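Local coordinates for protein mRNA interferase (Mycobacterium tuberculosis, PDB 6L2A) that probably acts as the toxin of a type II toxin-antitoxin system, an endoribonuclease of the PemK/MazF family that cleaves RNA, at residues Gln27-Asn35 with Val49-Ser57; Lys61-Leu69 with Asp79-Ile87. The protein carries 6 engineered substitutions. All coordinates share one frame; numbering follows the deposited sequence.

Followed from the N terminus, the chain first reaches interaction 1, where 27-35 and 49-57 come together and enclose a loop made mostly of helix 36-45. Interaction 2 opens only after this loop has closed: 61-69 pairs with 79-87 around a second excursion that carries the short helix 71-74, so the two contacts are in series and neither nests in the other. They belong to one curved antiparallel sheet. Strand 80-83 lies beside strand 49-56, with probable backbone hydrogen bonds from Gln-83 N to Pro-54 O and from Lys-81 N to Thr-56 O, which joins the core strands of interaction 1 to the outlying strand 66-69. Both contacts also touch the second subunit.

Interaction 1: Gln27-Asn35 with Val49-Ser57; sequences QRPAVVVSN and VITVVPVTS
Antiparallel pairing of strands 28-32 and 49-56 forms a central part of the curved sheet of this MazF-like fold, which belongs to the SH3 clan. Val-31 and Val-53 make the hydrogen-bonded pair, with Val-31 N to Val-53 O at 2.8 Å and Val-53 N to Val-31 O at 2.7 Å. Ala-30 with Pro-54 and Val-32 with Val-52 are the flanking non-hydrogen-bonded pairs. Past the end of strand 28-32, Thr-51 O receives both Val-33 N, in a nearly straight bond (177°), and Ser-34 N, from the same face of its carbonyl plane. Ser-34 then turns its hydroxyl back over its own backbone (chi1 44°), where OG accepts Thr-51 N at 3.2 Å and also bonds Asn-39 of helix 36-45.

The valines sort onto two sides. Val-31 CG2 meets Val-55 CG2 at 3.7 Å, while Val-33 and Val-53 cross at about a right angle, CG1 against CG2. On the side of Ala-30 and Val-32, Ala-30 CB packs on Val-52 CB and Val-32 CG1 reaches Ile-50 CG2, each at 3.7 Å.

Helix 104-117 lies against Val-31, Val-33 and Val-53 through Leu-110 and Leu-114, whereas strand 10-14 pairs with the other edge of 28-32. Within the chain, strand 80-83 flanks 49-56; at the dimer interface, Thr-51 OG1 bonds His-117 of the second subunit.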
loop_
_atom_site.group_PDB
_atom_site.type_symbol
_atom_site.label_atom_id
_atom_site.label_comp_id
_atom_site.label_asym_id
_atom_site.label_seq_id
_atom_site.Cartn_x
_atom_site.Cartn_y
_atom_site.Cartn_z
ATOM N N GLN A 27 -2.884 7.305 -16.649
ATOM C CA GLN A 27 -2.735 8.512 -15.842
ATOM C C GLN A 27 -3.972 8.759 -14.985
ATOM O O GLN A 27 -5.092 8.823 -15.495
ATOM C CB GLN A 27 -2.464 9.726 -16.731
ATOM C CG GLN A 27 -1.219 9.601 -17.590
ATOM C CD GLN A 27 -0.752 10.937 -18.131
ATOM O OE1 GLN A 27 -1.270 11.990 -17.749
ATOM N NE2 GLN A 27 0.233 10.906 -19.021
ATOM N N ARG A 28 -3.762 8.905 -13.680
ATOM C CA ARG A 28 -4.852 9.103 -12.735
ATOM C C ARG A 28 -4.334 9.892 -11.543
ATOM O O ARG A 28 -3.144 9.805 -11.217
ATOM C CB ARG A 28 -5.439 7.763 -12.269
ATOM N N PRO A 29 -5.190 10.666 -10.882
ATOM C CA PRO A 29 -4.757 11.356 -9.664
ATOM C C PRO A 29 -4.624 10.384 -8.502
ATOM O O PRO A 29 -5.289 9.347 -8.446
ATOM C CB PRO A 29 -5.878 12.372 -9.418
ATOM C CG PRO A 29 -7.085 11.721 -10.009
ATOM C CD PRO A 29 -6.592 10.969 -11.220
ATOM N N ALA A 30 -3.743 10.731 -7.568
ATOM C CA ALA A 30 -3.503 9.887 -6.406
ATOM C C ALA A 30 -2.947 10.741 -5.278
ATOM O O ALA A 30 -2.336 11.784 -5.519
ATOM C CB ALA A 30 -2.543 8.736 -6.734
ATOM N N VAL A 31 -3.175 10.287 -4.046
ATOM C CA VAL A 31 -2.709 10.972 -2.844
ATOM C C VAL A 31 -1.426 10.308 -2.363
ATOM O O VAL A 31 -1.384 9.087 -2.177
ATOM C CB VAL A 31 -3.777 10.944 -1.735
ATOM C CG1 VAL A 31 -3.296 11.729 -0.516
ATOM C CG2 VAL A 31 -5.103 11.491 -2.249
ATOM N N VAL A 32 -0.384 11.111 -2.151
ATOM C CA VAL A 32 0.854 10.601 -1.568
ATOM C C VAL A 32 0.619 10.266 -0.101
ATOM O O VAL A 32 0.166 11.116 0.677
ATOM C CB VAL A 32 1.984 11.629 -1.720
ATOM C CG1 VAL A 32 3.254 11.109 -1.067
ATOM C CG2 VAL A 32 2.217 11.964 -3.191
ATOM N N VAL A 33 0.939 9.031 0.292
ATOM C CA VAL A 33 0.710 8.606 1.671
ATOM C C VAL A 33 1.965 8.016 2.306
ATOM O O VAL A 33 1.972 7.702 3.503
ATOM C CB VAL A 33 -0.461 7.610 1.764
ATOM C CG1 VAL A 33 -1.758 8.279 1.338
ATOM C CG2 VAL A 33 -0.186 6.367 0.927
ATOM N N SER A 34 3.031 7.848 1.530
ATOM C CA SER A 34 4.304 7.499 2.144
ATOM C C SER A 34 4.791 8.663 3.004
ATOM O O SER A 34 4.521 9.830 2.714
ATOM C CB SER A 34 5.344 7.136 1.081
ATOM O OG SER A 34 5.328 8.043 -0.009
ATOM N N ASN A 35 5.493 8.335 4.089
ATOM C CA ASN A 35 5.944 9.366 5.014
ATOM C C ASN A 35 6.965 10.284 4.342
ATOM O O ASN A 35 7.616 9.925 3.356
ATOM C CB ASN A 35 6.532 8.740 6.282
ATOM C CG ASN A 35 7.893 8.109 6.053
ATOM O OD1 ASN A 35 8.914 8.793 6.052
ATOM N ND2 ASN A 35 7.913 6.795 5.869
ATOM N N VAL A 49 10.864 4.737 -4.474
ATOM C CA VAL A 49 9.445 4.394 -4.445
ATOM C C VAL A 49 8.687 5.401 -3.594
ATOM O O VAL A 49 9.122 5.772 -2.498
ATOM C CB VAL A 49 9.231 2.963 -3.916
ATOM C CG1 VAL A 49 9.497 1.943 -5.007
ATOM C CG2 VAL A 49 10.111 2.703 -2.706
ATOM N N ILE A 50 7.547 5.845 -4.113
ATOM C CA ILE A 50 6.546 6.605 -3.375
ATOM C C ILE A 50 5.306 5.729 -3.283
ATOM O O ILE A 50 5.035 4.922 -4.176
ATOM C CB ILE A 50 6.221 7.951 -4.064
ATOM C CG1 ILE A 50 7.512 8.696 -4.401
ATOM C CG2 ILE A 50 5.323 8.819 -3.193
ATOM C CD1 ILE A 50 8.301 9.122 -3.184
ATOM N N THR A 51 4.555 5.872 -2.196
ATOM C CA THR A 51 3.316 5.130 -2.020
ATOM C C THR A 51 2.145 6.092 -2.161
ATOM O O THR A 51 2.135 7.156 -1.536
ATOM C CB THR A 51 3.287 4.422 -0.666
ATOM O OG1 THR A 51 4.379 3.498 -0.596
ATOM C CG2 THR A 51 1.989 3.664 -0.501
ATOM N N VAL A 52 1.175 5.725 -3.001
ATOM C CA VAL A 52 0.064 6.605 -3.336
ATOM C C VAL A 52 -1.255 5.865 -3.170
ATOM O O VAL A 52 -1.322 4.635 -3.217
ATOM C CB VAL A 52 0.175 7.166 -4.772
ATOM C CG1 VAL A 52 1.459 7.969 -4.935
ATOM C CG2 VAL A 52 0.101 6.036 -5.792
ATOM N N VAL A 53 -2.313 6.647 -2.987
ATOM C CA VAL A 53 -3.682 6.146 -2.914
ATOM C C VAL A 53 -4.467 6.726 -4.085
ATOM O O VAL A 53 -4.668 7.948 -4.148
ATOM C CB VAL A 53 -4.326 6.500 -1.565
ATOM C CG1 VAL A 53 -5.821 6.285 -1.615
ATOM C CG2 VAL A 53 -3.705 5.664 -0.455
ATOM N N PRO A 54 -4.914 5.904 -5.033
ATOM C CA PRO A 54 -5.614 6.438 -6.206
ATOM C C PRO A 54 -6.937 7.085 -5.837
ATOM O O PRO A 54 -7.575 6.743 -4.839
ATOM C CB PRO A 54 -5.832 5.201 -7.087
ATOM C CG PRO A 54 -4.823 4.210 -6.614
ATOM C CD PRO A 54 -4.671 4.459 -5.146
ATOM N N VAL A 55 -7.349 8.026 -6.678
ATOM C CA VAL A 55 -8.534 8.840 -6.460
ATOM C C VAL A 55 -9.449 8.690 -7.668
ATOM O O VAL A 55 -8.979 8.651 -8.809
ATOM C CB VAL A 55 -8.136 10.314 -6.225
ATOM C CG1 VAL A 55 -9.324 11.218 -6.337
ATOM C CG2 VAL A 55 -7.489 10.468 -4.859
ATOM N N THR A 56 -10.756 8.583 -7.416
ATOM C CA THR A 56 -11.745 8.422 -8.474
ATOM C C THR A 56 -12.894 9.401 -8.270
ATOM O O THR A 56 -13.188 9.815 -7.147
ATOM C CB THR A 56 -12.302 6.990 -8.525
ATOM O OG1 THR A 56 -13.346 6.917 -9.505
ATOM C CG2 THR A 56 -12.863 6.587 -7.172
ATOM N N SER A 57 -13.547 9.757 -9.375
ATOM C CA SER A 57 -14.648 10.712 -9.363
ATOM C C SER A 57 -16.008 10.058 -9.160
ATOM O O SER A 57 -17.014 10.770 -9.080
ATOM C CB SER A 57 -14.658 11.522 -10.664
ATOM O OG SER A 57 -14.659 10.671 -11.797
#

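Interaction 2: Lys61-Leu69 with Asp79-Ile87; sequences KVYPFQVLL and DCKAQAEQI
The ring of Phe-65 has Tyr-63 CB over one face, near the ring's periphery, and Glu-85 OE1 at its edge in the ring plane, 3.2 Å from CD1. The carboxylate of Glu-85 is turned 76° from the ring. Its OE1 is buried without a hydrogen-bonding partner, whereas OE2 accepts Gln-66 NE2 at 2.9 Å on its syn side. OE2 lies in the amide plane of Gln-66, but the amide nitrogen stands 34° out of the carboxylate plane. Glu-85 reaches both groups because its chain folds about the CB-CG bond (chi2 -79°).

At the other end of the same amide, Gln-66 OE1 is gripped from opposite faces by Tyr-63 N and Lys-81 NZ, the latter at 3.0 Å; neither donor uses a lone-pair direction. The extended lysine chain also delivers NZ to Lys-61 O, at a modelled 2.5 Å that is doubtfully short, and to water 1, itself bonded to Lys-61 N. The Gln-66 amide is thus held between a cation and a carboxylate, whose charges would tend to polarise it.

Beneath this polar network, Val-67 pairs with Ala-82 and Leu-69 with Cys-80, each pair through two backbone hydrogen bonds. Leu-69 CD1 packs on Ala-82 CB at 4.0 Å, on the side where helix 104-117 touches Val-67. Phe-65 O receives a weak bond from Ala-84 N.

Strand 66-69 is entered through a type I beta turn, Tyr-63 to Gln-66. Gln-66 and Lys-81 hold the preceding loop, and Glu-85 steadies the Gln-66 amide. The contact is an antiparallel strand pairing at the margin of the MazF-like sheet, strand 80-83 joining 66-69 to strand 49-56.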
loop_
_atom_site.group_PDB
_atom_site.type_symbol
_atom_site.label_atom_id
_atom_site.label_comp_id
_atom_site.label_asym_id
_atom_site.label_seq_id
_atom_site.Cartn_x
_atom_site.Cartn_y
_atom_site.Cartn_z
ATOM N N LYS A 61 -20.887 5.258 -3.787
ATOM C CA LYS A 61 -20.770 4.632 -2.476
ATOM C C LYS A 61 -19.369 4.898 -1.951
ATOM O O LYS A 61 -18.384 4.553 -2.612
ATOM C CB LYS A 61 -21.040 3.126 -2.550
ATOM C CG LYS A 61 -22.424 2.754 -3.056
ATOM C CD LYS A 61 -22.520 1.259 -3.319
ATOM C CE LYS A 61 -23.872 0.879 -3.899
ATOM N NZ LYS A 61 -23.983 -0.592 -4.115
ATOM N N VAL A 62 -19.278 5.516 -0.780
ATOM C CA VAL A 62 -18.001 5.805 -0.137
ATOM C C VAL A 62 -17.874 4.853 1.046
ATOM O O VAL A 62 -18.517 5.041 2.084
ATOM C CB VAL A 62 -17.889 7.268 0.302
ATOM C CG1 VAL A 62 -16.593 7.491 1.070
ATOM C CG2 VAL A 62 -17.963 8.191 -0.908
ATOM N N TYR A 63 -17.045 3.829 0.890
ATOM C CA TYR A 63 -16.841 2.823 1.917
ATOM C C TYR A 63 -15.903 3.348 3.003
ATOM O O TYR A 63 -15.215 4.351 2.807
ATOM C CB TYR A 63 -16.290 1.554 1.275
ATOM C CG TYR A 63 -17.345 0.757 0.548
ATOM C CD1 TYR A 63 -17.533 0.901 -0.818
ATOM C CD2 TYR A 63 -18.167 -0.129 1.233
ATOM C CE1 TYR A 63 -18.504 0.179 -1.486
ATOM C CE2 TYR A 63 -19.138 -0.857 0.576
ATOM C CZ TYR A 63 -19.302 -0.699 -0.783
ATOM O OH TYR A 63 -20.270 -1.421 -1.442
ATOM N N PRO A 64 -15.862 2.695 4.172
ATOM C CA PRO A 64 -15.030 3.223 5.268
ATOM C C PRO A 64 -13.538 3.139 5.002
ATOM O O PRO A 64 -12.765 3.800 5.709
ATOM C CB PRO A 64 -15.426 2.352 6.468
ATOM C CG PRO A 64 -16.646 1.616 6.054
ATOM C CD PRO A 64 -16.586 1.481 4.583
ATOM N N PHE A 65 -13.104 2.337 4.030
ATOM C CA PHE A 65 -11.719 2.330 3.585
ATOM C C PHE A 65 -11.476 3.330 2.461
ATOM O O PHE A 65 -10.459 3.239 1.765
ATOM C CB PHE A 65 -11.305 0.920 3.152
ATOM C CG PHE A 65 -12.317 0.227 2.283
ATOM C CD1 PHE A 65 -12.300 0.391 0.908
ATOM C CD2 PHE A 65 -13.278 -0.600 2.842
ATOM C CE1 PHE A 65 -13.225 -0.251 0.108
ATOM C CE2 PHE A 65 -14.208 -1.246 2.044
ATOM C CZ PHE A 65 -14.180 -1.072 0.677
ATOM N N GLN A 66 -12.397 4.272 2.269
ATOM C CA GLN A 66 -12.283 5.325 1.275
ATOM C C GLN A 66 -12.660 6.647 1.929
ATOM O O GLN A 66 -13.370 6.677 2.937
ATOM C CB GLN A 66 -13.178 5.047 0.058
ATOM C CG GLN A 66 -12.985 3.655 -0.536
ATOM C CD GLN A 66 -14.079 3.278 -1.516
ATOM O OE1 GLN A 66 -15.197 3.786 -1.439
ATOM N NE2 GLN A 66 -13.763 2.374 -2.438
ATOM N N VAL A 67 -12.173 7.748 1.359
ATOM C CA VAL A 67 -12.346 9.071 1.956
ATOM C C VAL A 67 -12.838 10.040 0.890
ATOM O O VAL A 67 -12.188 10.211 -0.148
ATOM C CB VAL A 67 -11.049 9.594 2.596
ATOM C CG1 VAL A 67 -11.280 10.973 3.203
ATOM C CG2 VAL A 67 -10.549 8.624 3.659
ATOM N N LEU A 68 -13.968 10.689 1.156
ATOM C CA LEU A 68 -14.481 11.720 0.264
ATOM C C LEU A 68 -13.572 12.944 0.295
ATOM O O LEU A 68 -13.268 13.475 1.368
ATOM C CB LEU A 68 -15.904 12.102 0.673
ATOM C CG LEU A 68 -16.571 13.288 -0.032
ATOM C CD1 LEU A 68 -16.905 12.946 -1.471
ATOM C CD2 LEU A 68 -17.818 13.719 0.722
ATOM N N LEU A 69 -13.135 13.388 -0.882
ATOM C CA LEU A 69 -12.255 14.544 -1.019
ATOM C C LEU A 69 -13.018 15.670 -1.706
ATOM O O LEU A 69 -13.423 15.531 -2.865
ATOM C CB LEU A 69 -10.996 14.186 -1.810
ATOM C CG LEU A 69 -10.146 13.035 -1.262
ATOM C CD1 LEU A 69 -8.965 12.748 -2.178
ATOM C CD2 LEU A 69 -9.672 13.352 0.148
ATOM N N ASP A 79 -15.964 16.494 -6.685
ATOM C CA ASP A 79 -15.760 15.685 -5.493
ATOM C C ASP A 79 -15.277 14.303 -5.905
ATOM O O ASP A 79 -15.762 13.719 -6.878
ATOM C CB ASP A 79 -17.045 15.576 -4.673
ATOM C CG ASP A 79 -17.409 16.874 -3.982
ATOM O OD1 ASP A 79 -16.565 17.793 -3.968
ATOM O OD2 ASP A 79 -18.537 16.975 -3.452
ATOM N N CYS A 80 -14.297 13.792 -5.173
ATOM C CA CYS A 80 -13.686 12.515 -5.493
ATOM C C CYS A 80 -13.515 11.733 -4.203
ATOM O O CYS A 80 -13.733 12.251 -3.106
ATOM C CB CYS A 80 -12.343 12.708 -6.200
ATOM S SG CYS A 80 -12.429 13.385 -7.873
ATOM N N LYS A 81 -13.122 10.473 -4.332
ATOM C CA LYS A 81 -12.821 9.673 -3.157
ATOM C C LYS A 81 -11.468 9.004 -3.329
ATOM O O LYS A 81 -11.149 8.480 -4.401
ATOM C CB LYS A 81 -13.914 8.624 -2.876
ATOM C CG LYS A 81 -14.134 7.593 -3.961
ATOM C CD LYS A 81 -15.141 6.549 -3.499
ATOM C CE LYS A 81 -15.233 5.393 -4.479
ATOM N NZ LYS A 81 -16.345 4.465 -4.133
ATOM N N ALA A 82 -10.659 9.067 -2.275
ATOM C CA ALA A 82 -9.418 8.313 -2.222
ATOM C C ALA A 82 -9.740 6.869 -1.870
ATOM O O ALA A 82 -10.525 6.609 -0.955
ATOM C CB ALA A 82 -8.465 8.916 -1.190
ATOM N N GLN A 83 -9.146 5.935 -2.601
ATOM C CA GLN A 83 -9.429 4.510 -2.449
ATOM C C GLN A 83 -8.219 3.851 -1.793
ATOM O O GLN A 83 -7.286 3.422 -2.474
ATOM C CB GLN A 83 -9.739 3.876 -3.800
ATOM C CG GLN A 83 -10.859 4.550 -4.569
ATOM C CD GLN A 83 -11.118 3.881 -5.904
ATOM O OE1 GLN A 83 -10.622 4.322 -6.940
ATOM N NE2 GLN A 83 -11.894 2.804 -5.886
ATOM N N ALA A 84 -8.240 3.768 -0.460
ATOM C CA ALA A 84 -7.120 3.175 0.261
ATOM C C ALA A 84 -6.938 1.699 -0.060
ATOM O O ALA A 84 -5.823 1.183 0.077
ATOM C CB ALA A 84 -7.296 3.358 1.769
ATOM N N GLU A 85 -7.999 1.008 -0.485
ATOM C CA GLU A 85 -7.863 -0.389 -0.876
ATOM C C GLU A 85 -7.115 -0.558 -2.193
ATOM O O GLU A 85 -6.765 -1.688 -2.546
ATOM C CB GLU A 85 -9.243 -1.054 -0.965
ATOM C CG GLU A 85 -10.013 -0.821 -2.269
ATOM C CD GLU A 85 -10.689 0.542 -2.351
ATOM O OE1 GLU A 85 -10.423 1.412 -1.496
ATOM O OE2 GLU A 85 -11.500 0.740 -3.281
ATOM N N GLN A 86 -6.856 0.533 -2.918
ATOM C CA GLN A 86 -6.118 0.492 -4.173
ATOM C C GLN A 86 -4.700 1.030 -4.021
ATOM O O GLN A 86 -4.085 1.430 -5.013
ATOM C CB GLN A 86 -6.868 1.273 -5.253
ATOM C CG GLN A 86 -8.307 0.826 -5.453
ATOM C CD GLN A 86 -8.513 0.107 -6.768
ATOM O OE1 GLN A 86 -8.029 -1.010 -6.961
ATOM N NE2 GLN A 86 -9.230 0.746 -7.686
ATOM N N ILE A 87 -4.173 1.039 -2.793
ATOM C CA ILE A 87 -2.864 1.621 -2.517
ATOM C C ILE A 87 -1.786 0.934 -3.349
ATOM O O ILE A 87 -1.791 -0.292 -3.523
ATOM C CB ILE A 87 -2.580 1.521 -1.008
ATOM C CG1 ILE A 87 -1.199 2.068 -0.651
ATOM C CG2 ILE A 87 -2.731 0.082 -0.523
ATOM C CD1 ILE A 87 -0.937 2.074 0.843
HETATM O O HOH W 1 -18.856 4.838 -5.828
HETATM O O HOH W 2 -15.297 1.401 -5.023
#